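Local structure of DNA/pantothenate metabolism flavoprotein (Streptomyces sparsogenes DSM 40356, 7CFU) at residues A[53-62]-A[70-81]; A[21-31]-A[97-108]. The protein binds flavin mononucleotide and, as an FMN-dependent cysteine decarboxylase, probably carries out oxidative decarboxylation of a cysteine residue in a biosynthetic pathway. All coordinates share one frame; numbering follows the deposited sequence.

Contact 1 (A[53-62]-A[70-81]); sequences IRTVMTAQAR and IEAVTGHAPVTD. With FMN (flavin mononucleotide), chain Y.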
loop_
_atom_site.group_PDB
_atom_site.type_symbol
_atom_site.label_atom_id
_atom_site.label_comp_id
_atom_site.label_asym_id
_atom_site.label_seq_id
_atom_site.Cartn_x
_atom_site.Cartn_y
_atom_site.Cartn_z
ATOM N N ILE A 53 -26.946 16.933 -18.885
ATOM C CA ILE A 53 -26.807 15.482 -18.921
ATOM C C ILE A 53 -25.842 15.072 -17.817
ATOM O O ILE A 53 -24.705 15.549 -17.783
ATOM C CB ILE A 53 -26.302 14.991 -20.288
ATOM C CG1 ILE A 53 -27.249 15.420 -21.406
ATOM C CG2 ILE A 53 -26.107 13.475 -20.280
ATOM C CD1 ILE A 53 -26.729 15.096 -22.779
ATOM N N ARG A 54 -26.299 14.205 -16.903
ATOM C CA ARG A 54 -25.453 13.626 -15.860
ATOM C C ARG A 54 -25.413 12.106 -16.010
ATOM O O ARG A 54 -26.444 11.474 -16.265
ATOM C CB ARG A 54 -25.961 13.985 -14.460
ATOM C CG ARG A 54 -25.932 15.472 -14.143
ATOM C CD ARG A 54 -26.387 15.750 -12.717
ATOM N NE ARG A 54 -26.275 17.170 -12.395
ATOM C CZ ARG A 54 -25.164 17.765 -11.963
ATOM N NH1 ARG A 54 -24.049 17.063 -11.794
ATOM N NH2 ARG A 54 -25.169 19.069 -11.700
ATOM N N THR A 55 -24.224 11.519 -15.851
ATOM C CA THR A 55 -24.008 10.093 -16.062
ATOM C C THR A 55 -23.697 9.354 -14.763
ATOM O O THR A 55 -23.103 9.906 -13.831
ATOM C CB THR A 55 -22.872 9.844 -17.052
ATOM O OG1 THR A 55 -21.682 10.483 -16.580
ATOM C CG2 THR A 55 -23.233 10.374 -18.436
ATOM N N VAL A 56 -24.142 8.100 -14.713
ATOM C CA VAL A 56 -23.819 7.144 -13.660
ATOM C C VAL A 56 -23.255 5.899 -14.331
ATOM O O VAL A 56 -23.876 5.357 -15.253
ATOM C CB VAL A 56 -25.050 6.784 -12.803
ATOM C CG1 VAL A 56 -24.679 5.807 -11.691
ATOM C CG2 VAL A 56 -25.678 8.019 -12.221
ATOM N N MET A 57 -22.069 5.467 -13.900
ATOM C CA MET A 57 -21.431 4.266 -14.421
ATOM C C MET A 57 -21.427 3.169 -13.363
ATOM O O MET A 57 -21.193 3.436 -12.180
ATOM C CB MET A 57 -19.990 4.532 -14.861
ATOM C CG MET A 57 -19.843 5.618 -15.918
ATOM S SD MET A 57 -18.132 5.733 -16.444
ATOM C CE MET A 57 -18.027 4.376 -17.602
ATOM N N THR A 58 -21.715 1.942 -13.785
ATOM C CA THR A 58 -21.453 0.813 -12.914
ATOM C C THR A 58 -19.945 0.660 -12.725
ATOM O O THR A 58 -19.141 1.206 -13.490
ATOM C CB THR A 58 -22.048 -0.475 -13.498
ATOM O OG1 THR A 58 -21.312 -0.873 -14.669
ATOM C CG2 THR A 58 -23.480 -0.239 -13.876
ATOM N N ALA A 59 -19.562 -0.082 -11.680
ATOM C CA ALA A 59 -18.143 -0.344 -11.458
ATOM C C ALA A 59 -17.528 -1.036 -12.665
ATOM O O ALA A 59 -16.366 -0.792 -13.008
ATOM C CB ALA A 59 -17.941 -1.183 -10.194
ATOM N N GLN A 60 -18.293 -1.925 -13.315
ATOM C CA GLN A 60 -17.772 -2.625 -14.484
ATOM C C GLN A 60 -17.605 -1.687 -15.675
ATOM O O GLN A 60 -16.591 -1.749 -16.382
ATOM C CB GLN A 60 -18.692 -3.804 -14.844
ATOM C CG GLN A 60 -18.295 -4.526 -16.112
ATOM C CD GLN A 60 -17.140 -5.496 -15.908
ATOM O OE1 GLN A 60 -16.288 -5.294 -15.039
ATOM N NE2 GLN A 60 -17.120 -6.570 -16.697
ATOM N N ALA A 61 -18.582 -0.812 -15.918
ATOM C CA ALA A 61 -18.428 0.171 -16.989
ATOM C C ALA A 61 -17.188 1.027 -16.761
ATOM O O ALA A 61 -16.395 1.260 -17.684
ATOM C CB ALA A 61 -19.674 1.052 -17.085
ATOM N N ARG A 62 -16.994 1.486 -15.524
ATOM C CA ARG A 62 -15.820 2.292 -15.218
ATOM C C ARG A 62 -14.529 1.521 -15.467
ATOM O O ARG A 62 -13.583 2.058 -16.060
ATOM C CB ARG A 62 -15.884 2.783 -13.771
ATOM C CG ARG A 62 -14.735 3.726 -13.394
ATOM C CD ARG A 62 -14.819 4.147 -11.945
ATOM N NE ARG A 62 -14.839 2.983 -11.066
ATOM C CZ ARG A 62 -14.986 3.032 -9.744
ATOM N NH1 ARG A 62 -15.120 4.199 -9.126
ATOM N NH2 ARG A 62 -14.993 1.906 -9.039
ATOM N N ILE A 70 -15.201 10.089 -20.226
ATOM C CA ILE A 70 -16.625 10.407 -20.173
ATOM C C ILE A 70 -16.817 11.780 -19.549
ATOM O O ILE A 70 -17.601 12.598 -20.041
ATOM C CB ILE A 70 -17.411 9.328 -19.400
ATOM C CG1 ILE A 70 -17.544 8.052 -20.231
ATOM C CG2 ILE A 70 -18.784 9.860 -18.983
ATOM C CD1 ILE A 70 -18.679 7.160 -19.765
ATOM N N GLU A 71 -16.074 12.063 -18.472
ATOM C CA GLU A 71 -16.170 13.364 -17.816
ATOM C C GLU A 71 -15.803 14.500 -18.756
ATOM O O GLU A 71 -16.503 15.520 -18.813
ATOM C CB GLU A 71 -15.259 13.409 -16.591
ATOM C CG GLU A 71 -15.076 14.824 -16.041
ATOM C CD GLU A 71 -14.352 14.855 -14.709
ATOM O OE1 GLU A 71 -13.708 13.845 -14.361
ATOM O OE2 GLU A 71 -14.418 15.894 -14.014
ATOM N N ALA A 72 -14.714 14.338 -19.508
ATOM C CA ALA A 72 -14.228 15.425 -20.346
ATOM C C ALA A 72 -15.182 15.722 -21.491
ATOM O O ALA A 72 -15.284 16.875 -21.925
ATOM C CB ALA A 72 -12.835 15.094 -20.882
ATOM N N VAL A 73 -15.895 14.708 -21.981
ATOM C CA VAL A 73 -16.737 14.890 -23.156
ATOM C C VAL A 73 -18.185 15.208 -22.807
ATOM O O VAL A 73 -18.906 15.762 -23.647
ATOM C CB VAL A 73 -16.672 13.638 -24.051
ATOM C CG1 VAL A 73 -15.223 13.246 -24.296
ATOM C CG2 VAL A 73 -17.424 12.482 -23.419
ATOM N N THR A 74 -18.622 14.914 -21.584
ATOM C CA THR A 74 -19.988 15.199 -21.178
ATOM C C THR A 74 -20.121 16.426 -20.282
ATOM O O THR A 74 -21.241 16.919 -20.104
ATOM C CB THR A 74 -20.595 13.983 -20.469
ATOM O OG1 THR A 74 -19.889 13.742 -19.248
ATOM C CG2 THR A 74 -20.517 12.747 -21.365
ATOM N N GLY A 75 -19.027 16.928 -19.709
ATOM C CA GLY A 75 -19.100 18.088 -18.844
ATOM C C GLY A 75 -19.370 17.791 -17.386
ATOM O O GLY A 75 -19.454 18.729 -16.581
ATOM N N HIS A 76 -19.527 16.524 -17.021
ATOM C CA HIS A 76 -19.704 16.131 -15.633
ATOM C C HIS A 76 -18.905 14.867 -15.375
ATOM O O HIS A 76 -18.842 13.974 -16.226
ATOM C CB HIS A 76 -21.184 15.888 -15.278
ATOM C CG HIS A 76 -21.987 17.142 -15.119
ATOM N ND1 HIS A 76 -22.873 17.586 -16.078
ATOM C CD2 HIS A 76 -22.036 18.048 -14.112
ATOM C CE1 HIS A 76 -23.432 18.711 -15.670
ATOM N NE2 HIS A 76 -22.941 19.015 -14.481
ATOM N N ALA A 77 -18.274 14.810 -14.217
ATOM C CA ALA A 77 -17.689 13.560 -13.783
ATOM C C ALA A 77 -18.823 12.562 -13.598
ATOM O O ALA A 77 -19.847 12.906 -12.995
ATOM C CB ALA A 77 -16.913 13.741 -12.480
ATOM N N PRO A 78 -18.721 11.359 -14.145
ATOM C CA PRO A 78 -19.746 10.350 -13.858
ATOM C C PRO A 78 -19.713 9.953 -12.390
ATOM O O PRO A 78 -18.667 9.961 -11.740
ATOM C CB PRO A 78 -19.365 9.176 -14.769
ATOM C CG PRO A 78 -17.904 9.360 -15.035
ATOM C CD PRO A 78 -17.669 10.850 -15.044
ATOM N N VAL A 79 -20.879 9.628 -11.861
ATOM C CA VAL A 79 -20.995 9.102 -10.508
ATOM C C VAL A 79 -20.879 7.583 -10.562
ATOM O O VAL A 79 -21.598 6.927 -11.324
ATOM C CB VAL A 79 -22.331 9.528 -9.876
ATOM C CG1 VAL A 79 -22.545 8.829 -8.541
ATOM C CG2 VAL A 79 -22.378 11.049 -9.727
ATOM N N THR A 80 -19.979 7.015 -9.755
ATOM C CA THR A 80 -19.923 5.560 -9.631
ATOM C C THR A 80 -20.033 5.113 -8.183
ATOM O O THR A 80 -20.771 4.177 -7.870
ATOM C CB THR A 80 -18.637 4.990 -10.242
ATOM O OG1 THR A 80 -18.574 5.333 -11.626
ATOM C CG2 THR A 80 -18.621 3.470 -10.111
ATOM N N ASP A 81 -19.279 5.739 -7.295
ATOM C CA ASP A 81 -19.322 5.403 -5.883
ATOM C C ASP A 81 -20.161 6.420 -5.121
ATOM O O ASP A 81 -20.319 7.568 -5.543
ATOM C CB ASP A 81 -17.910 5.318 -5.310
ATOM C CG ASP A 81 -17.139 4.135 -5.864
ATOM O OD1 ASP A 81 -17.618 2.995 -5.704
ATOM O OD2 ASP A 81 -16.085 4.346 -6.496
HETATM N N1 FMN Y . -22.653 -8.248 -20.586
HETATM C C2 FMN Y . -23.813 -7.995 -21.277
HETATM O O2 FMN Y . -24.880 -8.327 -20.784
HETATM N N3 FMN Y . -23.779 -7.358 -22.500
HETATM C C4 FMN Y . -22.567 -6.988 -23.046
HETATM O O4 FMN Y . -22.537 -6.430 -24.142
HETATM C C4A FMN Y . -21.391 -7.256 -22.357
HETATM N N5 FMN Y . -20.173 -6.886 -22.883
HETATM C C5A FMN Y . -19.011 -7.134 -22.181
HETATM C C6 FMN Y . -17.795 -6.757 -22.727
HETATM C C7 FMN Y . -16.622 -7.004 -22.029
HETATM C C7M FMN Y . -15.300 -6.588 -22.622
HETATM C C8 FMN Y . -16.664 -7.640 -20.794
HETATM C C8M FMN Y . -15.372 -7.907 -20.058
HETATM C C9 FMN Y . -17.886 -8.025 -20.245
HETATM C C9A FMN Y . -19.061 -7.771 -20.944
HETATM N N10 FMN Y . -20.290 -8.153 -20.426
HETATM C C10 FMN Y . -21.444 -7.882 -21.121
HETATM C "C1'" FMN Y . -20.381 -8.826 -19.096
HETATM C "C2'" FMN Y . -20.707 -7.772 -18.051
HETATM O "O2'" FMN Y . -19.717 -6.754 -18.064
HETATM C "C3'" FMN Y . -20.851 -8.445 -16.687
HETATM O "O3'" FMN Y . -22.032 -9.220 -16.672
HETATM C "C4'" FMN Y . -20.831 -7.444 -15.521
HETATM O "O4'" FMN Y . -20.929 -8.145 -14.294
HETATM C "C5'" FMN Y . -21.973 -6.449 -15.624
HETATM O "O5'" FMN Y . -21.782 -5.423 -14.669
HETATM P P FMN Y . -22.810 -4.197 -14.562
HETATM O O1P FMN Y . -22.917 -3.780 -13.114
HETATM O O2P FMN Y . -22.314 -3.123 -15.469
HETATM O O3P FMN Y . -24.203 -4.589 -15.013
HETATM O O HOH W 1 -21.412 12.908 -17.497
HETATM O O HOH W 2 -22.560 12.707 -13.185
#

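Contact 2 (A[21-31]-A[97-108]); sequences QVRLLWGVCGS and AWADVLVILPAT. With FMN (flavin mononucleotide), chain Y.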
loop_
_atom_site.group_PDB
_atom_site.type_symbol
_atom_site.label_atom_id
_atom_site.label_comp_id
_atom_site.label_asym_id
_atom_site.label_seq_id
_atom_site.Cartn_x
_atom_site.Cartn_y
_atom_site.Cartn_z
ATOM N N GLN A 21 -34.331 22.172 -21.493
ATOM C CA GLN A 21 -34.398 22.186 -20.039
ATOM C C GLN A 21 -34.705 20.814 -19.447
ATOM O O GLN A 21 -34.813 20.693 -18.223
ATOM C CB GLN A 21 -35.442 23.203 -19.560
ATOM C CG GLN A 21 -35.151 24.652 -19.946
ATOM C CD GLN A 21 -35.613 24.999 -21.353
ATOM O OE1 GLN A 21 -36.131 24.148 -22.081
ATOM N NE2 GLN A 21 -35.429 26.258 -21.740
ATOM N N VAL A 22 -34.853 19.782 -20.278
ATOM C CA VAL A 22 -35.079 18.440 -19.758
ATOM C C VAL A 22 -33.778 17.914 -19.169
ATOM O O VAL A 22 -32.727 17.928 -19.826
ATOM C CB VAL A 22 -35.613 17.512 -20.860
ATOM C CG1 VAL A 22 -35.765 16.087 -20.337
ATOM C CG2 VAL A 22 -36.940 18.021 -21.393
ATOM N N ARG A 23 -33.836 17.462 -17.920
ATOM C CA ARG A 23 -32.658 16.948 -17.228
ATOM C C ARG A 23 -32.555 15.450 -17.498
ATOM O O ARG A 23 -33.396 14.663 -17.043
ATOM C CB ARG A 23 -32.738 17.256 -15.739
ATOM C CG ARG A 23 -32.713 18.753 -15.465
ATOM C CD ARG A 23 -32.972 19.114 -14.019
ATOM N NE ARG A 23 -34.252 18.631 -13.520
ATOM C CZ ARG A 23 -34.702 18.860 -12.287
ATOM N NH1 ARG A 23 -33.973 19.577 -11.437
ATOM N NH2 ARG A 23 -35.880 18.375 -11.904
ATOM N N LEU A 24 -31.538 15.055 -18.258
ATOM C CA LEU A 24 -31.370 13.667 -18.671
ATOM C C LEU A 24 -30.328 12.991 -17.787
ATOM O O LEU A 24 -29.159 13.392 -17.780
ATOM C CB LEU A 24 -30.965 13.592 -20.144
ATOM C CG LEU A 24 -30.564 12.234 -20.705
ATOM C CD1 LEU A 24 -31.730 11.269 -20.610
ATOM C CD2 LEU A 24 -30.137 12.394 -22.147
ATOM N N LEU A 25 -30.753 11.972 -17.041
ATOM C CA LEU A 25 -29.848 11.117 -16.283
ATOM C C LEU A 25 -29.575 9.855 -17.091
ATOM O O LEU A 25 -30.511 9.172 -17.522
ATOM C CB LEU A 25 -30.433 10.768 -14.914
ATOM C CG LEU A 25 -29.516 10.000 -13.958
ATOM C CD1 LEU A 25 -28.247 10.775 -13.659
ATOM C CD2 LEU A 25 -30.258 9.671 -12.680
ATOM N N TRP A 26 -28.299 9.534 -17.271
ATOM C CA TRP A 26 -27.852 8.524 -18.228
ATOM C C TRP A 26 -26.979 7.489 -17.521
ATOM O O TRP A 26 -25.848 7.793 -17.128
ATOM C CB TRP A 26 -27.101 9.210 -19.365
ATOM C CG TRP A 26 -26.565 8.341 -20.437
ATOM C CD1 TRP A 26 -26.701 6.989 -20.561
ATOM C CD2 TRP A 26 -25.769 8.770 -21.546
ATOM N NE1 TRP A 26 -26.031 6.549 -21.682
ATOM C CE2 TRP A 26 -25.459 7.625 -22.308
ATOM C CE3 TRP A 26 -25.299 10.013 -21.974
ATOM C CZ2 TRP A 26 -24.702 7.687 -23.470
ATOM C CZ3 TRP A 26 -24.546 10.072 -23.128
ATOM C CH2 TRP A 26 -24.256 8.917 -23.863
ATOM N N GLY A 27 -27.488 6.267 -17.371
ATOM C CA GLY A 27 -26.716 5.184 -16.764
ATOM C C GLY A 27 -25.983 4.339 -17.796
ATOM O O GLY A 27 -26.540 3.985 -18.833
ATOM N N VAL A 28 -24.740 3.967 -17.471
ATOM C CA VAL A 28 -23.872 3.224 -18.385
ATOM C C VAL A 28 -23.430 1.939 -17.696
ATOM O O VAL A 28 -22.837 1.979 -16.612
ATOM C CB VAL A 28 -22.642 4.041 -18.827
ATOM C CG1 VAL A 28 -21.790 3.224 -19.784
ATOM C CG2 VAL A 28 -23.047 5.352 -19.487
ATOM N N CYS A 29 -23.708 0.801 -18.326
ATOM C CA CYS A 29 -23.315 -0.492 -17.782
ATOM C C CYS A 29 -22.124 -1.047 -18.560
ATOM O O CYS A 29 -21.759 -0.550 -19.628
ATOM C CB CYS A 29 -24.491 -1.469 -17.821
ATOM S SG CYS A 29 -25.964 -0.883 -16.962
ATOM N N GLY A 30 -21.519 -2.097 -18.006
ATOM C CA GLY A 30 -20.321 -2.681 -18.577
ATOM C C GLY A 30 -20.592 -3.577 -19.774
ATOM O O GLY A 30 -20.478 -4.807 -19.678
ATOM N N SER A 31 -20.968 -2.972 -20.902
ATOM C CA SER A 31 -21.245 -3.679 -22.143
ATOM C C SER A 31 -20.260 -3.234 -23.220
ATOM O O SER A 31 -19.742 -2.114 -23.171
ATOM C CB SER A 31 -22.685 -3.414 -22.610
ATOM O OG SER A 31 -22.841 -3.650 -24.003
ATOM N N ALA A 97 -34.139 12.345 -7.864
ATOM C CA ALA A 97 -35.004 13.519 -7.878
ATOM C C ALA A 97 -34.644 14.477 -9.009
ATOM O O ALA A 97 -35.514 15.196 -9.512
ATOM C CB ALA A 97 -34.937 14.238 -6.531
ATOM N N TRP A 98 -33.371 14.528 -9.401
ATOM C CA TRP A 98 -32.952 15.470 -10.433
ATOM C C TRP A 98 -33.433 15.063 -11.824
ATOM O O TRP A 98 -33.711 15.930 -12.660
ATOM C CB TRP A 98 -31.433 15.602 -10.400
ATOM C CG TRP A 98 -30.844 16.463 -11.471
ATOM C CD1 TRP A 98 -30.611 17.807 -11.403
ATOM C CD2 TRP A 98 -30.370 16.039 -12.760
ATOM N NE1 TRP A 98 -30.038 18.246 -12.569
ATOM C CE2 TRP A 98 -29.876 17.184 -13.419
ATOM C CE3 TRP A 98 -30.321 14.812 -13.419
ATOM C CZ2 TRP A 98 -29.337 17.133 -14.706
ATOM C CZ3 TRP A 98 -29.785 14.763 -14.701
ATOM C CH2 TRP A 98 -29.307 15.913 -15.329
ATOM N N ALA A 99 -33.564 13.763 -12.084
ATOM C CA ALA A 99 -33.762 13.284 -13.445
ATOM C C ALA A 99 -35.166 13.610 -13.940
ATOM O O ALA A 99 -36.152 13.400 -13.229
ATOM C CB ALA A 99 -33.516 11.776 -13.513
ATOM N N ASP A 100 -35.251 14.173 -15.147
ATOM C CA ASP A 100 -36.528 14.282 -15.845
ATOM C C ASP A 100 -36.744 13.106 -16.780
ATOM O O ASP A 100 -37.888 12.710 -17.018
ATOM C CB ASP A 100 -36.608 15.594 -16.638
ATOM C CG ASP A 100 -36.525 16.824 -15.749
ATOM O OD1 ASP A 100 -37.140 16.836 -14.653
ATOM O OD2 ASP A 100 -35.826 17.779 -16.149
ATOM N N VAL A 101 -35.656 12.568 -17.328
ATOM C CA VAL A 101 -35.646 11.336 -18.105
ATOM C C VAL A 101 -34.485 10.486 -17.603
ATOM O O VAL A 101 -33.427 11.019 -17.248
ATOM C CB VAL A 101 -35.500 11.615 -19.621
ATOM C CG1 VAL A 101 -35.281 10.319 -20.400
ATOM C CG2 VAL A 101 -36.709 12.355 -20.155
ATOM N N LEU A 102 -34.691 9.171 -17.536
ATOM C CA LEU A 102 -33.646 8.219 -17.179
ATOM C C LEU A 102 -33.402 7.304 -18.370
ATOM O O LEU A 102 -34.331 6.641 -18.850
ATOM C CB LEU A 102 -34.034 7.401 -15.940
ATOM C CG LEU A 102 -33.108 6.239 -15.538
ATOM C CD1 LEU A 102 -31.685 6.711 -15.266
ATOM C CD2 LEU A 102 -33.660 5.473 -14.331
ATOM N N VAL A 103 -32.161 7.259 -18.839
ATOM C CA VAL A 103 -31.770 6.388 -19.941
ATOM C C VAL A 103 -30.653 5.476 -19.457
ATOM O O VAL A 103 -29.623 5.952 -18.966
ATOM C CB VAL A 103 -31.312 7.196 -21.168
ATOM C CG1 VAL A 103 -30.697 6.267 -22.208
ATOM C CG2 VAL A 103 -32.478 7.988 -21.755
ATOM N N ILE A 104 -30.845 4.173 -19.623
ATOM C CA ILE A 104 -29.821 3.176 -19.351
ATOM C C ILE A 104 -29.315 2.686 -20.701
ATOM O O ILE A 104 -30.018 1.953 -21.410
ATOM C CB ILE A 104 -30.368 2.022 -18.504
ATOM C CG1 ILE A 104 -31.224 2.557 -17.358
ATOM C CG2 ILE A 104 -29.232 1.169 -17.967
ATOM C CD1 ILE A 104 -30.453 3.389 -16.375
ATOM N N LEU A 105 -28.099 3.094 -21.068
ATOM C CA LEU A 105 -27.596 2.810 -22.407
ATOM C C LEU A 105 -26.072 2.816 -22.405
ATOM O O LEU A 105 -25.461 3.869 -22.191
ATOM C CB LEU A 105 -28.131 3.851 -23.405
ATOM C CG LEU A 105 -27.886 3.693 -24.912
ATOM C CD1 LEU A 105 -28.912 4.521 -25.679
ATOM C CD2 LEU A 105 -26.463 4.070 -25.349
ATOM N N PRO A 106 -25.417 1.682 -22.667
ATOM C CA PRO A 106 -26.038 0.367 -22.828
ATOM C C PRO A 106 -26.381 -0.244 -21.480
ATOM O O PRO A 106 -25.730 0.055 -20.478
ATOM C CB PRO A 106 -24.947 -0.452 -23.510
ATOM C CG PRO A 106 -23.675 0.141 -22.951
ATOM C CD PRO A 106 -23.953 1.626 -22.838
ATOM N N ALA A 107 -27.400 -1.084 -21.453
ATOM C CA ALA A 107 -27.713 -1.873 -20.275
ATOM C C ALA A 107 -27.179 -3.281 -20.478
ATOM O O ALA A 107 -27.190 -3.803 -21.594
ATOM C CB ALA A 107 -29.218 -1.905 -20.011
ATOM N N THR A 108 -26.687 -3.883 -19.405
ATOM C CA THR A 108 -26.279 -5.276 -19.457
ATOM C C THR A 108 -27.467 -6.171 -19.145
ATOM O O THR A 108 -28.482 -5.723 -18.605
ATOM C CB THR A 108 -25.176 -5.546 -18.446
ATOM O OG1 THR A 108 -25.585 -4.991 -17.191
ATOM C CG2 THR A 108 -23.855 -4.910 -18.906
HETATM N N1 FMN Y . -22.653 -8.248 -20.586
HETATM C C2 FMN Y . -23.813 -7.995 -21.277
HETATM O O2 FMN Y . -24.880 -8.327 -20.784
HETATM N N3 FMN Y . -23.779 -7.358 -22.500
HETATM C C4 FMN Y . -22.567 -6.988 -23.046
HETATM O O4 FMN Y . -22.537 -6.430 -24.142
HETATM C C4A FMN Y . -21.391 -7.256 -22.357
HETATM N N5 FMN Y . -20.173 -6.886 -22.883
HETATM C C5A FMN Y . -19.011 -7.134 -22.181
HETATM C C6 FMN Y . -17.795 -6.757 -22.727
HETATM C C7 FMN Y . -16.622 -7.004 -22.029
HETATM C C7M FMN Y . -15.300 -6.588 -22.622
HETATM C C8 FMN Y . -16.664 -7.640 -20.794
HETATM C C8M FMN Y . -15.372 -7.907 -20.058
HETATM C C9 FMN Y . -17.886 -8.025 -20.245
HETATM C C9A FMN Y . -19.061 -7.771 -20.944
HETATM N N10 FMN Y . -20.290 -8.153 -20.426
HETATM C C10 FMN Y . -21.444 -7.882 -21.121
HETATM C "C1'" FMN Y . -20.381 -8.826 -19.096
HETATM C "C2'" FMN Y . -20.707 -7.772 -18.051
HETATM O "O2'" FMN Y . -19.717 -6.754 -18.064
HETATM C "C3'" FMN Y . -20.851 -8.445 -16.687
HETATM O "O3'" FMN Y . -22.032 -9.220 -16.672
HETATM C "C4'" FMN Y . -20.831 -7.444 -15.521
HETATM O "O4'" FMN Y . -20.929 -8.145 -14.294
HETATM C "C5'" FMN Y . -21.973 -6.449 -15.624
HETATM O "O5'" FMN Y . -21.782 -5.423 -14.669
HETATM P P FMN Y . -22.810 -4.197 -14.562
HETATM O O1P FMN Y . -22.917 -3.780 -13.114
HETATM O O2P FMN Y . -22.314 -3.123 -15.469
HETATM O O3P FMN Y . -24.203 -4.589 -15.013
#

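Contact 1 (A[53-62]-A[70-81])
Val56 and Val79 form a single backbone bridge, their CA atoms 4.7 Å apart, where the loop after helix 70-74 runs beside strand 53-57. Two bonds make it: Val79 N donates to Thr55 O, and Met57 N donates to Val79 O. The helix axis runs 9.9 Å from the strand axis and antiparallel to it (167°).

Behind the bridge, Met57 bends at its last torsion (chi3 80°), which brings CE tip to tip with Ile70 CD1 at 3.6 Å, while its CG lies alongside Pro78 CB. Thr55 lies beside the same proline. One water is held between Thr55 OG1 and Thr74 OG1, and a second donates to both Thr55 O and Ala77 O. At Ile53, His76 ND1 reaches the backbone O at 3.2 Å, from above the carbonyl plane, and the Arg54 guanidinium, turned 45° to the imidazole, receives His76 NE2 over one face, offset toward its rim. Beyond the strand, Arg62 NH1 forms a salt bridge with Asp81 OD2 at 2.8 Å, in the guanidinium plane but from above the carboxylate plane, with Thr80 CG2 centred over one guanidinium face.

Thr58, just after the strand, N-caps the next helix: OG1 accepts from Ala61 N and donates to FMN O2P at 2.6 Å. Apolar packing and paired polar groups thus fix the strand that leads into the residue binding the cofactor phosphate, consistent with a Rossmann-like flavoprotein.

Contact 2 (A[21-31]-A[97-108])
Arg23 and Asp100 meet where strands 23-28 and 101-105 set out side by side. Asp100 OD2 takes two bonds from one residue: Arg23 N at 2.7 Å, on the anti side, and Arg23 NE at 3.2 Å, from above the carboxylate plane. A bend at chi3 (-58°) turns the guanidinium back toward Asp100 and Trp98, where it makes a cation-pi contact with the five-membered ring; Arg23 CB lies 3.6 Å from the centroid of the six-membered ring, over the face. Replacing Arg23 by alanine would keep the CB contact but is likely to leave the Asp100 carboxylate without its charged mate and the five-membered ring of Trp98 without this cation.

Next comes the parallel ladder, the strands 20° apart and their axes 4.6 Å at closest. Its bonds alternate, among them Leu25 N to Val101 O and Leu105 N to Gly27 O. On one sheet face Leu24 CD1 touches both Val101 CG1 and Val103 CG2. Trp26 NE1 donates in its ring plane to a lone pair of Leu105 O at 2.8 Å, satisfying the buried carbonyl of the cis peptide bond between Leu105 and Pro106. On the other face a CB on Gly27 would come 3.0 Å from Ile104 CD1 as it stands, too close without the isoleucine moving.

Farther out, helices 37-48 and 187-199 pack on the face of Trp26 and Val101. At the C-terminal ends Gly30 N donates to FMN O2P at 2.8 Å, and Thr108 OG1 to O3P at 2.6 Å. Salt bridge and ladder thus hold in register two strands whose following loops jointly grip the phosphate.

In the fold
Both contacts are largely buried, but contact 2 lies at the heart of the chain, about 4 Å from its centre, whereas contact 1 is about 11 Å out. They share one parallel sheet: strand 23-28 of contact 2 neighbours edge strand 52-57 of contact 1, joined by probable hydrogen bonds such as Val56 O to Val28 N at 2.8 Å. A continuous ladder suits the central pair; along the edge strand a single bridge, waters and side-chain bonds do the work. Trp98 links them, also forming a cation-pi pair with Arg54. Both sets of loops converge on one FMN, whose site Ala120 of a neighbouring subunit helps complete.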